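Local atomic coordinates of carbohydrate deacetylase (PDB entry 2I5I), a protein that probably removes acetyl groups from acetylated carbohydrates, a magnesium-dependent step in the breakdown of oligosaccharides. Residues P124-K138 with L153-Y167. Sequence-based numbering, arbitrary orientation.
Sequences PDHIDSHHNVHGKNK and LPLRNASRSIETKDY
With CG of R156 anti to the backbone N (chi1 171°) and its chain bent at chi3 (-87°), the guanidinium turns back across D128, whose own CG lies between its backbone N and carbonyl carbon. D128 OD2 sits over the centre of the guanidinium face, 3.2 Å from R156 NH2, and the attraction is electrostatic, since the oxygen lies above the plane in which the N-H bonds point. Both groups have further partners: R156 NH2 forms salt bridges with D12, just past strand 6-11, and with E210 on strand 208-213, while D128 is hydrogen-bonded to H64 through OD1 and to T37 through OD2. Beside them, I127 and L155 form a single beta bridge, I127 N donating to P154 O (3.1 Å) and R156 N to I127 O (2.9 Å). L155 CD1 packs on I127 CG2, and the L153 side chain crosses those of P124 and I127 at about a right angle, its CD1 touching P124 CG and I127 CG1.

The H134 ring is held at both nitrogens. NE2 gives a nearly straight bond to R156 O (2.9 Å), which lies in the ring plane, and ND1 shares a hydrogen bond with S129 OG. Farther along, the N132 amide stacks on one face of the R160 guanidinium, their planes 14° apart, while its ND2 donates weakly to A158 O. Two waters link the segments here: one joins S129 O and N132 OD1 to R156 NH1, the other N132 OD1 and N157 O to R160 NE. At the outer end, Y167 OH donates to G135 O (3.2 Å) from above the carbonyl plane.

H130, a predicted magnesium ligand, lies two residues beyond D128. With H64, another candidate ligand, bonded to D128, this carboxylate probably acts in the second shell; R156, shared among D128, D12 and E210, ties the 153-167 loop to carboxylates near the probable metal site.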
loop_
_atom_site.group_PDB
_atom_site.type_symbol
_atom_site.label_atom_id
_atom_site.label_comp_id
_atom_site.label_asym_id
_atom_site.label_seq_id
_atom_site.Cartn_x
_atom_site.Cartn_y
_atom_site.Cartn_z
ATOM N N PRO A 124 2.049 -19.840 -10.048
ATOM C CA PRO A 124 3.481 -20.042 -9.803
ATOM C C PRO A 124 4.246 -19.777 -11.093
ATOM O O PRO A 124 3.688 -19.936 -12.184
ATOM C CB PRO A 124 3.559 -21.509 -9.417
ATOM C CG PRO A 124 2.294 -22.141 -9.868
ATOM C CD PRO A 124 1.251 -21.065 -9.926
ATOM N N ASP A 125 5.510 -19.366 -11.052
ATOM C CA ASP A 125 6.236 -19.201 -12.317
ATOM C C ASP A 125 6.994 -20.478 -12.672
ATOM O O ASP A 125 7.596 -20.600 -13.757
ATOM C CB ASP A 125 7.136 -17.971 -12.214
ATOM C CG ASP A 125 8.374 -18.118 -11.364
ATOM O OD1 ASP A 125 8.428 -19.107 -10.609
ATOM O OD2 ASP A 125 9.281 -17.250 -11.460
ATOM N N HIS A 126 7.012 -21.453 -11.762
ATOM C CA HIS A 126 7.695 -22.720 -11.990
ATOM C C HIS A 126 7.387 -23.711 -10.876
ATOM O O HIS A 126 6.695 -23.402 -9.903
ATOM C CB HIS A 126 9.195 -22.513 -12.135
ATOM C CG HIS A 126 10.034 -22.389 -10.916
ATOM N ND1 HIS A 126 10.109 -21.219 -10.193
ATOM C CD2 HIS A 126 10.858 -23.262 -10.286
ATOM C CE1 HIS A 126 10.948 -21.395 -9.181
ATOM N NE2 HIS A 126 11.421 -22.632 -9.192
ATOM N N ILE A 127 7.904 -24.916 -11.059
ATOM C CA ILE A 127 7.686 -26.040 -10.176
ATOM C C ILE A 127 9.005 -26.660 -9.752
ATOM O O ILE A 127 9.941 -26.825 -10.534
ATOM C CB ILE A 127 6.838 -27.156 -10.857
ATOM C CG1 ILE A 127 5.443 -26.709 -11.262
ATOM C CG2 ILE A 127 6.772 -28.395 -9.983
ATOM C CD1 ILE A 127 4.710 -27.694 -12.145
ATOM N N ASP A 128 9.092 -27.041 -8.489
ATOM C CA ASP A 128 10.209 -27.813 -7.964
ATOM C C ASP A 128 9.648 -28.665 -6.835
ATOM O O ASP A 128 8.421 -28.668 -6.679
ATOM C CB ASP A 128 11.360 -26.926 -7.555
ATOM C CG ASP A 128 11.150 -26.137 -6.270
ATOM O OD1 ASP A 128 10.047 -26.162 -5.701
ATOM O OD2 ASP A 128 12.130 -25.479 -5.851
ATOM N N SER A 129 10.483 -29.335 -6.038
ATOM C CA SER A 129 9.918 -30.146 -4.976
ATOM C C SER A 129 10.824 -30.220 -3.749
ATOM O O SER A 129 12.064 -30.247 -3.858
ATOM C CB SER A 129 9.715 -31.611 -5.455
ATOM O OG SER A 129 11.080 -32.034 -5.468
ATOM N N HIS A 130 10.135 -30.283 -2.620
ATOM C CA HIS A 130 10.717 -30.499 -1.307
ATOM C C HIS A 130 11.444 -31.833 -1.292
ATOM O O HIS A 130 10.866 -32.815 -1.778
ATOM C CB HIS A 130 9.615 -30.499 -0.260
ATOM C CG HIS A 130 10.073 -30.584 1.158
ATOM N ND1 HIS A 130 10.844 -29.611 1.753
ATOM C CD2 HIS A 130 9.856 -31.524 2.106
ATOM C CE1 HIS A 130 11.093 -29.950 3.011
ATOM N NE2 HIS A 130 10.504 -31.110 3.251
ATOM N N HIS A 131 12.661 -31.851 -0.788
ATOM C CA HIS A 131 13.466 -33.063 -0.741
ATOM C C HIS A 131 13.768 -33.604 -2.138
ATOM O O HIS A 131 14.129 -34.783 -2.251
ATOM C CB HIS A 131 12.742 -34.139 0.078
ATOM C CG HIS A 131 12.692 -33.791 1.544
ATOM N ND1 HIS A 131 11.968 -34.524 2.453
ATOM C CD2 HIS A 131 13.267 -32.784 2.252
ATOM C CE1 HIS A 131 12.102 -33.992 3.655
ATOM N NE2 HIS A 131 12.893 -32.928 3.572
ATOM N N ASN A 132 13.605 -32.759 -3.151
ATOM C CA ASN A 132 13.801 -33.162 -4.542
ATOM C C ASN A 132 13.124 -34.491 -4.859
ATOM O O ASN A 132 13.734 -35.325 -5.549
ATOM C CB ASN A 132 15.285 -33.277 -4.899
ATOM C CG ASN A 132 15.525 -33.125 -6.392
ATOM O OD1 ASN A 132 14.798 -32.410 -7.076
ATOM N ND2 ASN A 132 16.552 -33.803 -6.886
ATOM N N VAL A 133 11.899 -34.702 -4.378
ATOM C CA VAL A 133 11.219 -35.973 -4.607
ATOM C C VAL A 133 10.811 -36.249 -6.054
ATOM O O VAL A 133 10.642 -37.442 -6.372
ATOM C CB VAL A 133 9.982 -36.110 -3.677
ATOM C CG1 VAL A 133 10.481 -36.273 -2.234
ATOM C CG2 VAL A 133 9.002 -34.965 -3.814
ATOM N N HIS A 134 10.613 -35.360 -6.984
ATOM C CA HIS A 134 10.415 -35.360 -8.411
ATOM C C HIS A 134 11.672 -35.832 -9.138
ATOM O O HIS A 134 11.605 -36.098 -10.340
ATOM C CB HIS A 134 10.004 -34.005 -8.961
ATOM C CG HIS A 134 10.937 -32.948 -9.383
ATOM N ND1 HIS A 134 11.599 -32.107 -8.518
ATOM C CD2 HIS A 134 11.323 -32.523 -10.622
ATOM C CE1 HIS A 134 12.350 -31.250 -9.181
ATOM N NE2 HIS A 134 12.204 -31.476 -10.477
ATOM N N GLY A 135 12.786 -35.933 -8.420
ATOM C CA GLY A 135 14.003 -36.480 -8.991
ATOM C C GLY A 135 14.432 -37.751 -8.289
ATOM O O GLY A 135 15.544 -38.249 -8.449
ATOM N N LYS A 136 13.551 -38.327 -7.480
ATOM C CA LYS A 136 13.921 -39.529 -6.737
ATOM C C LYS A 136 14.035 -40.751 -7.659
ATOM O O LYS A 136 14.844 -41.649 -7.412
ATOM C CB LYS A 136 12.884 -39.823 -5.660
ATOM C CG LYS A 136 13.120 -41.083 -4.838
ATOM C CD LYS A 136 14.550 -41.183 -4.349
ATOM C CE LYS A 136 14.639 -41.673 -2.908
ATOM N NZ LYS A 136 16.021 -41.393 -2.388
ATOM N N ASN A 137 13.206 -40.741 -8.683
ATOM C CA ASN A 137 13.133 -41.748 -9.724
ATOM C C ASN A 137 12.311 -41.207 -10.889
ATOM O O ASN A 137 11.555 -40.237 -10.766
ATOM C CB ASN A 137 12.564 -43.071 -9.206
ATOM C CG ASN A 137 11.112 -43.087 -8.854
ATOM O OD1 ASN A 137 10.252 -42.489 -9.500
ATOM N ND2 ASN A 137 10.746 -43.789 -7.786
ATOM N N LYS A 138 12.450 -41.834 -12.041
ATOM C CA LYS A 138 11.861 -41.408 -13.294
ATOM C C LYS A 138 10.346 -41.378 -13.319
ATOM O O LYS A 138 9.765 -40.616 -14.099
ATOM C CB LYS A 138 12.379 -42.363 -14.395
ATOM C CG LYS A 138 13.665 -41.867 -15.034
ATOM C CD LYS A 138 14.608 -43.003 -15.366
ATOM C CE LYS A 138 15.994 -42.571 -15.805
ATOM N NZ LYS A 138 16.362 -43.275 -17.070
ATOM N N LEU A 153 4.256 -24.838 -17.171
ATOM C CA LEU A 153 5.266 -24.280 -16.292
ATOM C C LEU A 153 6.594 -25.002 -16.452
ATOM O O LEU A 153 6.563 -26.228 -16.608
ATOM C CB LEU A 153 4.843 -24.446 -14.825
ATOM C CG LEU A 153 3.543 -23.717 -14.479
ATOM C CD1 LEU A 153 3.023 -24.214 -13.142
ATOM C CD2 LEU A 153 3.767 -22.213 -14.496
ATOM N N PRO A 154 7.688 -24.256 -16.418
ATOM C CA PRO A 154 9.013 -24.876 -16.427
ATOM C C PRO A 154 9.215 -25.579 -15.081
ATOM O O PRO A 154 8.558 -25.233 -14.089
ATOM C CB PRO A 154 9.978 -23.717 -16.593
ATOM C CG PRO A 154 9.210 -22.535 -16.097
ATOM C CD PRO A 154 7.766 -22.787 -16.393
ATOM N N LEU A 155 10.118 -26.540 -15.083
ATOM C CA LEU A 155 10.341 -27.432 -13.966
ATOM C C LEU A 155 11.809 -27.509 -13.606
ATOM O O LEU A 155 12.659 -27.599 -14.503
ATOM C CB LEU A 155 9.842 -28.837 -14.364
ATOM C CG LEU A 155 10.145 -29.963 -13.400
ATOM C CD1 LEU A 155 9.368 -29.753 -12.091
ATOM C CD2 LEU A 155 9.784 -31.326 -13.971
ATOM N N ARG A 156 12.120 -27.498 -12.317
ATOM C CA ARG A 156 13.485 -27.581 -11.853
ATOM C C ARG A 156 14.184 -28.821 -12.447
ATOM O O ARG A 156 13.563 -29.886 -12.463
ATOM C CB ARG A 156 13.537 -27.680 -10.320
ATOM C CG ARG A 156 14.928 -27.990 -9.802
ATOM C CD ARG A 156 14.921 -28.052 -8.279
ATOM N NE ARG A 156 15.134 -26.706 -7.733
ATOM C CZ ARG A 156 15.148 -26.459 -6.420
ATOM N NH1 ARG A 156 14.953 -27.433 -5.555
ATOM N NH2 ARG A 156 15.351 -25.226 -5.949
ATOM N N ASN A 157 15.423 -28.647 -12.864
ATOM C CA ASN A 157 16.231 -29.782 -13.336
ATOM C C ASN A 157 16.397 -30.766 -12.190
ATOM O O ASN A 157 16.989 -30.463 -11.150
ATOM C CB ASN A 157 17.541 -29.254 -13.873
ATOM C CG ASN A 157 18.577 -30.272 -14.272
ATOM O OD1 ASN A 157 18.636 -31.379 -13.739
ATOM N ND2 ASN A 157 19.396 -29.839 -15.227
ATOM N N ALA A 158 15.895 -31.978 -12.386
ATOM C CA ALA A 158 15.931 -32.993 -11.351
ATOM C C ALA A 158 17.228 -33.750 -11.167
ATOM O O ALA A 158 17.327 -34.543 -10.204
ATOM C CB ALA A 158 14.811 -33.998 -11.678
ATOM N N SER A 159 18.254 -33.606 -12.012
ATOM C CA SER A 159 19.433 -34.472 -11.791
ATOM C C SER A 159 20.476 -33.877 -10.865
ATOM O O SER A 159 20.946 -32.774 -11.118
ATOM C CB SER A 159 20.080 -34.803 -13.148
ATOM O OG SER A 159 21.487 -35.019 -13.075
ATOM N N ARG A 160 20.903 -34.583 -9.815
ATOM C CA ARG A 160 22.007 -34.074 -8.982
ATOM C C ARG A 160 23.158 -35.075 -8.892
ATOM O O ARG A 160 23.897 -35.106 -7.904
ATOM C CB ARG A 160 21.536 -33.750 -7.565
ATOM C CG ARG A 160 20.223 -32.982 -7.535
ATOM C CD ARG A 160 19.907 -32.428 -6.163
ATOM N NE ARG A 160 18.829 -31.442 -6.222
ATOM C CZ ARG A 160 18.295 -30.871 -5.149
ATOM N NH1 ARG A 160 18.732 -31.179 -3.933
ATOM N NH2 ARG A 160 17.319 -29.982 -5.251
ATOM N N SER A 161 23.285 -35.886 -9.930
ATOM C CA SER A 161 24.247 -36.989 -9.987
ATOM C C SER A 161 24.558 -37.332 -11.436
ATOM O O SER A 161 23.742 -37.090 -12.324
ATOM C CB SER A 161 23.714 -38.178 -9.190
ATOM O OG SER A 161 23.278 -39.305 -9.908
ATOM N N ILE A 162 25.741 -37.884 -11.743
ATOM C CA ILE A 162 25.938 -38.194 -13.164
ATOM C C ILE A 162 24.960 -39.296 -13.574
ATOM O O ILE A 162 24.421 -39.285 -14.681
ATOM C CB ILE A 162 27.351 -38.670 -13.543
ATOM C CG1 ILE A 162 27.277 -39.793 -14.604
ATOM N N GLU A 163 24.750 -40.233 -12.654
ATOM C CA GLU A 163 23.894 -41.382 -12.886
ATOM C C GLU A 163 22.494 -41.014 -13.346
ATOM O O GLU A 163 21.863 -41.811 -14.045
ATOM C CB GLU A 163 23.782 -42.238 -11.618
ATOM N N THR A 164 21.992 -39.836 -12.984
ATOM C CA THR A 164 20.612 -39.484 -13.356
ATOM C C THR A 164 20.600 -38.404 -14.431
ATOM O O THR A 164 19.605 -37.738 -14.708
ATOM C CB THR A 164 19.800 -39.059 -12.128
ATOM O OG1 THR A 164 20.415 -37.963 -11.451
ATOM C CG2 THR A 164 19.818 -40.112 -11.031
ATOM N N LYS A 165 21.744 -38.209 -15.097
ATOM C CA LYS A 165 21.802 -37.196 -16.146
ATOM C C LYS A 165 20.772 -37.466 -17.237
ATOM O O LYS A 165 20.304 -36.540 -17.903
ATOM C CB LYS A 165 23.212 -37.131 -16.733
ATOM N N ASP A 166 20.408 -38.740 -17.403
ATOM C CA ASP A 166 19.463 -39.097 -18.455
ATOM C C ASP A 166 18.044 -38.662 -18.117
ATOM O O ASP A 166 17.109 -38.786 -18.909
ATOM C CB ASP A 166 19.560 -40.588 -18.739
ATOM C CG ASP A 166 18.941 -41.519 -17.729
ATOM O OD1 ASP A 166 18.898 -41.205 -16.523
ATOM O OD2 ASP A 166 18.494 -42.607 -18.166
ATOM N N TYR A 167 17.852 -38.124 -16.916
ATOM C CA TYR A 167 16.517 -37.610 -16.567
ATOM C C TYR A 167 16.082 -36.529 -17.550
ATOM O O TYR A 167 14.929 -36.415 -17.956
ATOM C CB TYR A 167 16.530 -37.044 -15.156
ATOM C CG TYR A 167 16.368 -37.994 -14.000
ATOM C CD1 TYR A 167 16.100 -39.345 -14.136
ATOM C CD2 TYR A 167 16.487 -37.506 -12.697
ATOM C CE1 TYR A 167 15.962 -40.178 -13.039
ATOM C CE2 TYR A 167 16.344 -38.326 -11.595
ATOM C CZ TYR A 167 16.077 -39.667 -11.766
ATOM O OH TYR A 167 15.932 -40.501 -10.683
HETATM O O HOH W 1 13.557 -30.168 -6.123
HETATM O O HOH W 2 17.018 -30.907 -8.431
#